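Local coordinates for flagellar hook-associated protein (Burkholderia pseudomallei, PDB 4UT1) that probably acts as a structural protein of the bacterial flagellum at the junction between hook and filament, at residues G107-G112 against Y600-G605; A305-L310 against G595-Y600. All blocks are in the same frame, centred on the assembly; numbering follows the deposited sequence.

Contact 1 of 2, residues G107-G112 against Y600-G605. With EDO (1,2-ethanediol), chain P.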
ATOM      1  N   GLY A 107      16.967  -4.566   5.642  1.00 17.48           N
ATOM      2  CA  GLY A 107      18.224  -4.540   4.902  1.00 21.99           C
ATOM      3  C   GLY A 107      18.352  -3.404   3.899  1.00 19.94           C
ATOM      4  O   GLY A 107      17.807  -2.316   4.106  1.00 17.41           O
ATOM      5  N   SER A 108      19.060  -3.664   2.798  1.00 17.44           N
ATOM      6  CA  SER A 108      19.447  -2.623   1.853  1.00 18.48           C
ATOM      7  C   SER A 108      18.303  -2.158   0.938  1.00 19.90           C
ATOM      8  O   SER A 108      17.489  -2.968   0.491  1.00 20.34           O
ATOM      9  CB  SER A 108      20.627  -3.127   1.001  1.00 19.07           C
ATOM     10  OG  SER A 108      20.755  -2.367  -0.185  1.00 19.51           O
ATOM     11  N   PRO A 109      18.254  -0.849   0.641  1.00 16.19           N
ATOM     12  CA  PRO A 109      17.198  -0.308  -0.224  1.00 16.56           C
ATOM     13  C   PRO A 109      17.343  -0.759  -1.669  1.00 18.29           C
ATOM     14  O   PRO A 109      16.418  -0.578  -2.445  1.00 16.19           O
ATOM     15  CB  PRO A 109      17.383   1.209  -0.098  1.00 18.94           C
ATOM     16  CG  PRO A 109      18.802   1.384   0.284  1.00 22.47           C
ATOM     17  CD  PRO A 109      19.137   0.212   1.162  1.00 17.46           C
ATOM     18  N   THR A 110      18.489  -1.346  -2.003  1.00 17.60           N
ATOM     19  CA  THR A 110      18.776  -1.785  -3.363  1.00 21.08           C
ATOM     20  C   THR A 110      18.995  -3.294  -3.431  1.00 23.09           C
ATOM     21  O   THR A 110      19.617  -3.793  -4.365  1.00 26.89           O
ATOM     22  CB  THR A 110      20.033  -1.080  -3.928  1.00 20.66           C
ATOM     23  OG1 THR A 110      21.120  -1.243  -3.004  1.00 18.52           O
ATOM     24  CG2 THR A 110      19.777   0.399  -4.132  1.00 23.13           C
ATOM     25  N   ALA A 111      18.513  -4.015  -2.422  1.00 21.78           N
ATOM     26  CA  ALA A 111      18.622  -5.470  -2.396  1.00 24.37           C
ATOM     27  C   ALA A 111      17.277  -6.109  -2.057  1.00 21.36           C
ATOM     28  O   ALA A 111      16.231  -5.461  -2.150  1.00 19.34           O
ATOM     29  CB  ALA A 111      19.687  -5.914  -1.391  1.00 25.58           C
ATOM     30  N   GLY A 112      17.316  -7.379  -1.659  1.00 20.35           N
ATOM     31  CA  GLY A 112      16.122  -8.074  -1.217  1.00 19.08           C
ATOM     32  C   GLY A 112      15.021  -8.043  -2.260  1.00 20.23           C
ATOM     33  O   GLY A 112      15.238  -8.386  -3.419  1.00 19.13           O
ATOM     34  N   TYR A 600      10.840   3.153   0.663  1.00 16.48           N
ATOM     35  CA  TYR A 600      10.230   2.442   1.781  1.00 18.25           C
ATOM     36  C   TYR A 600      11.310   1.995   2.772  1.00 16.43           C
ATOM     37  O   TYR A 600      11.152   2.131   3.993  1.00 16.32           O
ATOM     38  CB  TYR A 600       9.400   1.255   1.246  1.00 17.06           C
ATOM     39  CG  TYR A 600       9.514  -0.034   2.022  1.00 15.55           C
ATOM     40  CD1 TYR A 600       8.679  -0.291   3.104  1.00 15.47           C
ATOM     41  CD2 TYR A 600      10.439  -1.006   1.661  1.00 17.92           C
ATOM     42  CE1 TYR A 600       8.780  -1.455   3.811  1.00 15.80           C
ATOM     43  CE2 TYR A 600      10.548  -2.182   2.367  1.00 15.25           C
ATOM     44  CZ  TYR A 600       9.713  -2.404   3.438  1.00 16.88           C
ATOM     45  OH  TYR A 600       9.808  -3.575   4.143  1.00 16.61           O
ATOM     46  N   VAL A 601      12.428   1.498   2.256  1.00 14.79           N
ATOM     47  CA  VAL A 601      13.518   1.062   3.126  1.00 15.28           C
ATOM     48  C   VAL A 601      14.169   2.256   3.815  1.00 16.42           C
ATOM     49  O   VAL A 601      14.450   2.215   5.014  1.00 15.75           O
ATOM     50  CB  VAL A 601      14.588   0.260   2.339  1.00 13.72           C
ATOM     51  CG1 VAL A 601      15.885   0.120   3.142  1.00 16.57           C
ATOM     52  CG2 VAL A 601      14.040  -1.112   1.970  1.00 14.23           C
ATOM     53  N   ASN A 602      14.397   3.321   3.058  1.00 16.40           N
ATOM     54  CA  ASN A 602      15.086   4.493   3.587  1.00 17.74           C
ATOM     55  C   ASN A 602      14.285   5.210   4.671  1.00 17.41           C
ATOM     56  O   ASN A 602      14.871   5.822   5.558  1.00 19.17           O
ATOM     57  CB  ASN A 602      15.420   5.472   2.459  1.00 17.68           C
ATOM     58  CG  ASN A 602      16.556   4.978   1.581  1.00 15.62           C
ATOM     59  OD1 ASN A 602      17.357   4.152   2.002  1.00 22.76           O
ATOM     60  ND2 ASN A 602      16.622   5.478   0.349  1.00 20.65           N
ATOM     61  N   ALA A 603      12.959   5.139   4.601  1.00 17.78           N
ATOM     62  CA  ALA A 603      12.122   5.711   5.655  1.00 17.76           C
ATOM     63  C   ALA A 603      12.429   5.004   6.965  1.00 18.85           C
ATOM     64  O   ALA A 603      12.589   5.637   8.006  1.00 18.22           O
ATOM     65  CB  ALA A 603      10.632   5.594   5.318  1.00 19.89           C
ATOM     66  N   ILE A 604      12.521   3.682   6.905  1.00 16.21           N
ATOM     67  CA  ILE A 604      12.852   2.900   8.089  1.00 16.71           C
ATOM     68  C   ILE A 604      14.287   3.196   8.547  1.00 16.19           C
ATOM     69  O   ILE A 604      14.546   3.416   9.741  1.00 16.45           O
ATOM     70  CB  ILE A 604      12.677   1.387   7.828  1.00 13.98           C
ATOM     71  CG1 ILE A 604      11.210   1.083   7.497  1.00 12.39           C
ATOM     72  CG2 ILE A 604      13.172   0.571   9.042  1.00 14.81           C
ATOM     73  CD1 ILE A 604      10.948  -0.272   6.847  1.00 16.05           C
ATOM     74  N   GLY A 605      15.220   3.216   7.600  1.00 13.87           N
ATOM     75  CA  GLY A 605      16.615   3.463   7.921  1.00 15.28           C
ATOM     76  C   GLY A 605      16.872   4.819   8.551  1.00 15.65           C
ATOM     77  O   GLY A 605      17.652   4.943   9.497  1.00 18.27           O
TER
HETATM   78  C1  EDO P1642      12.924  -7.452   3.276  1.00 25.74           C
HETATM   79  O1  EDO P1642      13.105  -7.763   1.882  1.00 30.65           O
HETATM   80  C2  EDO P1642      11.557  -6.811   3.515  1.00 26.11           C
HETATM   81  O2  EDO P1642      11.452  -5.509   2.897  1.00 23.12           O
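Val601 presses its isopropyl group against the loop 107-112, which joins helix 80-106 to helix 113-129, and the contact is made chiefly by van der Waals packing. With CG1 anti to the backbone N (chi1 165°), this methyl is carried out from helix 593-630 to the start of the turn. There Val601 CG1 lies 3.2 Å from Gly107 O, a close approach of a methyl to a carbonyl oxygen, and 3.7 Å from Pro109 CB. The other methyl, CG2, reaches Pro109 CA at 3.9 Å, so both methyls lie against the Pro109 backbone from the helix side. Pro109 meets Val601 with its ring crossing the side chain at about a right angle. The next residue, Asn602, brings its amide oxygen OD1 to 3.6 Å from Pro109 CG, a polar atom resting against ring carbons. Val106 of helix 80-106 also touches Val601 and Tyr600.

The loop is held by hydrogen bonds of its own. Ser108 begins a type I beta turn that ends at Ala111, and its OG accepts from Thr110 N at 3.1 Å (N-H...O angle 161°), an ST turn. Gly107, with positive phi, is the first residue beyond helix 80-106, and Gly112 stands at the N-cap position of the next helix. Tyr600 OH is hydrogen-bonded to Tyr158 OH and, at 2.8 Å, to O2 of an ethanediol at the ring edge, near its plane.

No hydrogen bond crosses between 107-112 and 600-605: a bend stiffened by its own polar groups is laid by apolar contact on the long C-terminal helix, joining the connection between helices 80-106 and 113-129 to helix 593-630 near the surface.

Contact 2 of 2, residues A305-L310 against G595-Y600. With EDO (1,2-ethanediol), chain P.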
ATOM      1  N   ALA A 305       2.092  -0.891   4.765  1.00 10.51           N
ATOM      2  CA  ALA A 305       1.193  -0.348   3.750  1.00 10.41           C
ATOM      3  C   ALA A 305       1.974  -0.008   2.484  1.00 10.88           C
ATOM      4  O   ALA A 305       1.487  -0.191   1.358  1.00 12.63           O
ATOM      5  CB  ALA A 305       0.462   0.894   4.273  1.00 10.20           C
ATOM      6  N   GLN A 306       3.171   0.532   2.669  1.00 11.24           N
ATOM      7  CA  GLN A 306       4.027   0.876   1.530  1.00 11.31           C
ATOM      8  C   GLN A 306       4.530  -0.352   0.786  1.00 10.62           C
ATOM      9  O   GLN A 306       4.525  -0.384  -0.451  1.00 11.00           O
ATOM     10  CB  GLN A 306       5.207   1.727   2.009  1.00 13.34           C
ATOM     11  CG  GLN A 306       4.771   3.095   2.544  1.00 14.01           C
ATOM     12  CD  GLN A 306       5.825   3.748   3.423  1.00 15.75           C
ATOM     13  OE1 GLN A 306       7.013   3.415   3.351  1.00 17.09           O
ATOM     14  NE2 GLN A 306       5.393   4.670   4.269  1.00 14.75           N
ATOM     15  N   LEU A 307       4.988  -1.357   1.518  1.00 10.74           N
ATOM     16  CA  LEU A 307       5.506  -2.548   0.873  1.00 13.64           C
ATOM     17  C   LEU A 307       4.349  -3.316   0.243  1.00 11.95           C
ATOM     18  O   LEU A 307       4.486  -3.870  -0.828  1.00 12.50           O
ATOM     19  CB  LEU A 307       6.269  -3.431   1.857  1.00 10.76           C
ATOM     20  CG  LEU A 307       6.872  -4.698   1.246  1.00 15.23           C
ATOM     21  CD1 LEU A 307       7.866  -4.366   0.128  1.00 13.02           C
ATOM     22  CD2 LEU A 307       7.532  -5.544   2.319  1.00 13.35           C
ATOM     23  N   GLY A 308       3.201  -3.325   0.909  1.00 12.16           N
ATOM     24  CA  GLY A 308       2.009  -3.926   0.335  1.00  9.64           C
ATOM     25  C   GLY A 308       1.605  -3.256  -0.964  1.00 10.70           C
ATOM     26  O   GLY A 308       1.148  -3.910  -1.920  1.00  9.88           O
ATOM     27  N   ALA A 309       1.787  -1.941  -1.010  1.00 10.47           N
ATOM     28  CA  ALA A 309       1.443  -1.178  -2.208  1.00 11.80           C
ATOM     29  C   ALA A 309       2.310  -1.600  -3.390  1.00 11.33           C
ATOM     30  O   ALA A 309       1.821  -1.671  -4.518  1.00 13.14           O
ATOM     31  CB  ALA A 309       1.585   0.330  -1.949  1.00 13.30           C
ATOM     32  N   LEU A 310       3.588  -1.891  -3.137  1.00 12.22           N
ATOM     33  CA  LEU A 310       4.458  -2.381  -4.206  1.00 14.75           C
ATOM     34  C   LEU A 310       3.959  -3.709  -4.776  1.00 15.70           C
ATOM     35  O   LEU A 310       3.920  -3.890  -5.996  1.00 11.38           O
ATOM     36  CB  LEU A 310       5.896  -2.540  -3.718  1.00 18.17           C
ATOM     37  CG  LEU A 310       6.575  -1.278  -3.188  1.00 20.62           C
ATOM     38  CD1 LEU A 310       8.065  -1.547  -2.984  1.00 23.08           C
ATOM     39  CD2 LEU A 310       6.337  -0.086  -4.117  1.00 20.67           C
ATOM     40  N   GLY A 595      12.425   1.895  -7.243  1.00 16.59           N
ATOM     41  CA  GLY A 595      12.617   3.223  -6.695  1.00 20.25           C
ATOM     42  C   GLY A 595      11.728   3.425  -5.479  1.00 20.47           C
ATOM     43  O   GLY A 595      12.147   4.007  -4.477  1.00 21.63           O
ATOM     44  N   ALA A 596      10.498   2.933  -5.565  1.00 16.59           N
ATOM     45  CA  ALA A 596       9.565   3.020  -4.442  1.00 17.76           C
ATOM     46  C   ALA A 596      10.026   2.123  -3.299  1.00 18.30           C
ATOM     47  O   ALA A 596       9.931   2.499  -2.138  1.00 20.80           O
ATOM     48  CB  ALA A 596       8.161   2.647  -4.885  1.00 16.92           C
ATOM     49  N   TYR A 597      10.543   0.943  -3.628  1.00 17.19           N
ATOM     50  CA  TYR A 597      11.132   0.068  -2.607  1.00 17.60           C
ATOM     51  C   TYR A 597      12.260   0.753  -1.840  1.00 20.22           C
ATOM     52  O   TYR A 597      12.376   0.596  -0.620  1.00 15.40           O
ATOM     53  CB  TYR A 597      11.674  -1.219  -3.226  1.00 16.55           C
ATOM     54  CG  TYR A 597      12.156  -2.215  -2.194  1.00 20.74           C
ATOM     55  CD1 TYR A 597      11.250  -3.010  -1.501  1.00 16.11           C
ATOM     56  CD2 TYR A 597      13.508  -2.349  -1.897  1.00 18.65           C
ATOM     57  CE1 TYR A 597      11.675  -3.911  -0.561  1.00 17.07           C
ATOM     58  CE2 TYR A 597      13.942  -3.263  -0.950  1.00 18.16           C
ATOM     59  CZ  TYR A 597      13.020  -4.039  -0.291  1.00 20.05           C
ATOM     60  OH  TYR A 597      13.428  -4.942   0.661  1.00 20.06           O
ATOM     61  N   ALA A 598      13.109   1.484  -2.555  1.00 17.80           N
ATOM     62  CA  ALA A 598      14.224   2.172  -1.907  1.00 17.15           C
ATOM     63  C   ALA A 598      13.725   3.248  -0.937  1.00 16.56           C
ATOM     64  O   ALA A 598      14.296   3.442   0.133  1.00 17.33           O
ATOM     65  CB  ALA A 598      15.155   2.778  -2.947  1.00 18.31           C
ATOM     66  N   GLY A 599      12.656   3.942  -1.307  1.00 17.69           N
ATOM     67  CA  GLY A 599      12.063   4.934  -0.425  1.00 18.76           C
ATOM     68  C   GLY A 599      11.485   4.301   0.830  1.00 19.32           C
ATOM     69  O   GLY A 599      11.628   4.833   1.928  1.00 16.78           O
ATOM     70  N   TYR A 600      10.840   3.153   0.663  1.00 16.48           N
ATOM     71  CA  TYR A 600      10.230   2.442   1.781  1.00 18.25           C
ATOM     72  C   TYR A 600      11.310   1.995   2.772  1.00 16.43           C
ATOM     73  O   TYR A 600      11.152   2.131   3.993  1.00 16.32           O
ATOM     74  CB  TYR A 600       9.400   1.255   1.246  1.00 17.06           C
ATOM     75  CG  TYR A 600       9.514  -0.034   2.022  1.00 15.55           C
ATOM     76  CD1 TYR A 600       8.679  -0.291   3.104  1.00 15.47           C
ATOM     77  CD2 TYR A 600      10.439  -1.006   1.661  1.00 17.92           C
ATOM     78  CE1 TYR A 600       8.780  -1.455   3.811  1.00 15.80           C
ATOM     79  CE2 TYR A 600      10.548  -2.182   2.367  1.00 15.25           C
ATOM     80  CZ  TYR A 600       9.713  -2.404   3.438  1.00 16.88           C
ATOM     81  OH  TYR A 600       9.808  -3.575   4.143  1.00 16.61           O
TER
HETATM   82  C1  EDO P1642      12.924  -7.452   3.276  1.00 25.74           C
HETATM   83  O1  EDO P1642      13.105  -7.763   1.882  1.00 30.65           O
HETATM   84  C2  EDO P1642      11.557  -6.811   3.515  1.00 26.11           C
HETATM   85  O2  EDO P1642      11.452  -5.509   2.897  1.00 23.12           O
HETATM   86  O   HOH W   1       8.727   2.740   5.373  1.00 17.40           O
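The helical segments 305-310 and 595-600 run almost antiparallel, at 168°, with axes 9.8 Å apart at closest approach and Gln306 opposite Tyr600. Leu307 supplies the middle of the interface. Its CB sits over one face of the Tyr600 ring, offset toward the rim, in a CH-pi contact 4.1 Å from the ring centroid. CG anti to the backbone N (chi1 -179°) directs the branch toward the tyrosines: CD1 arrives at the edge of the Tyr597 ring, 3.9 Å from CE1, while CD2 lies 3.5 Å from Tyr600 OH. Leu307 and Tyr597 run side by side, pointing the same way.

Leu310 divides its branches one turn along. CD1 packs beside Tyr597 CB and near that ring's plane, and CD2 meets Ala596 CB at 3.4 Å, tighter than usual for two carbons.

At the other end, the extended Gln306 side chain carries OE1 alongside Tyr600 CA and CB, its amide plane nearly perpendicular to the ring. A water donates to Gln306 OE1 at 2.7 Å and to Tyr600 O, tying side chain to backbone across the groove. Tyr597 OH is hydrogen-bonded to ethanediol O2 at 3.0 Å.

Leucine side chains against the two tyrosines thus make most of the interface, with Ala596 at one end, and Ala154 and Tyr158 of helix 134-193 also cover Leu307 within the helical bundle. Of the polar groups, Gln306 OE1 is served by water, and the buried Tyr600 hydroxyl by Tyr158 and the ethanediol.

How the contacts relate
Contacts 1 and 2 lie on successive turns of helix 593-630, their centres about 9 Å apart, and share Tyr600. Helix 593-630 therefore carries the loop 107-112 on one flank and helix 287-322 on another, and along the chain contact 2 is nested inside the loop closed by contact 1. They also touch directly: Ala111 O packs 3.4 Å from Tyr597 CE2, and Pro109 O lies 3.6 Å from Ala598 CB, so the turn of contact 1 rests on the tyrosine that Leu307 and Leu310 border in contact 2. Through its bonds to the Tyr600 and Tyr597 hydroxyls, ethanediol O2 spans the two contacts; as a probable crystallisation additive it is no evidence of a natural site.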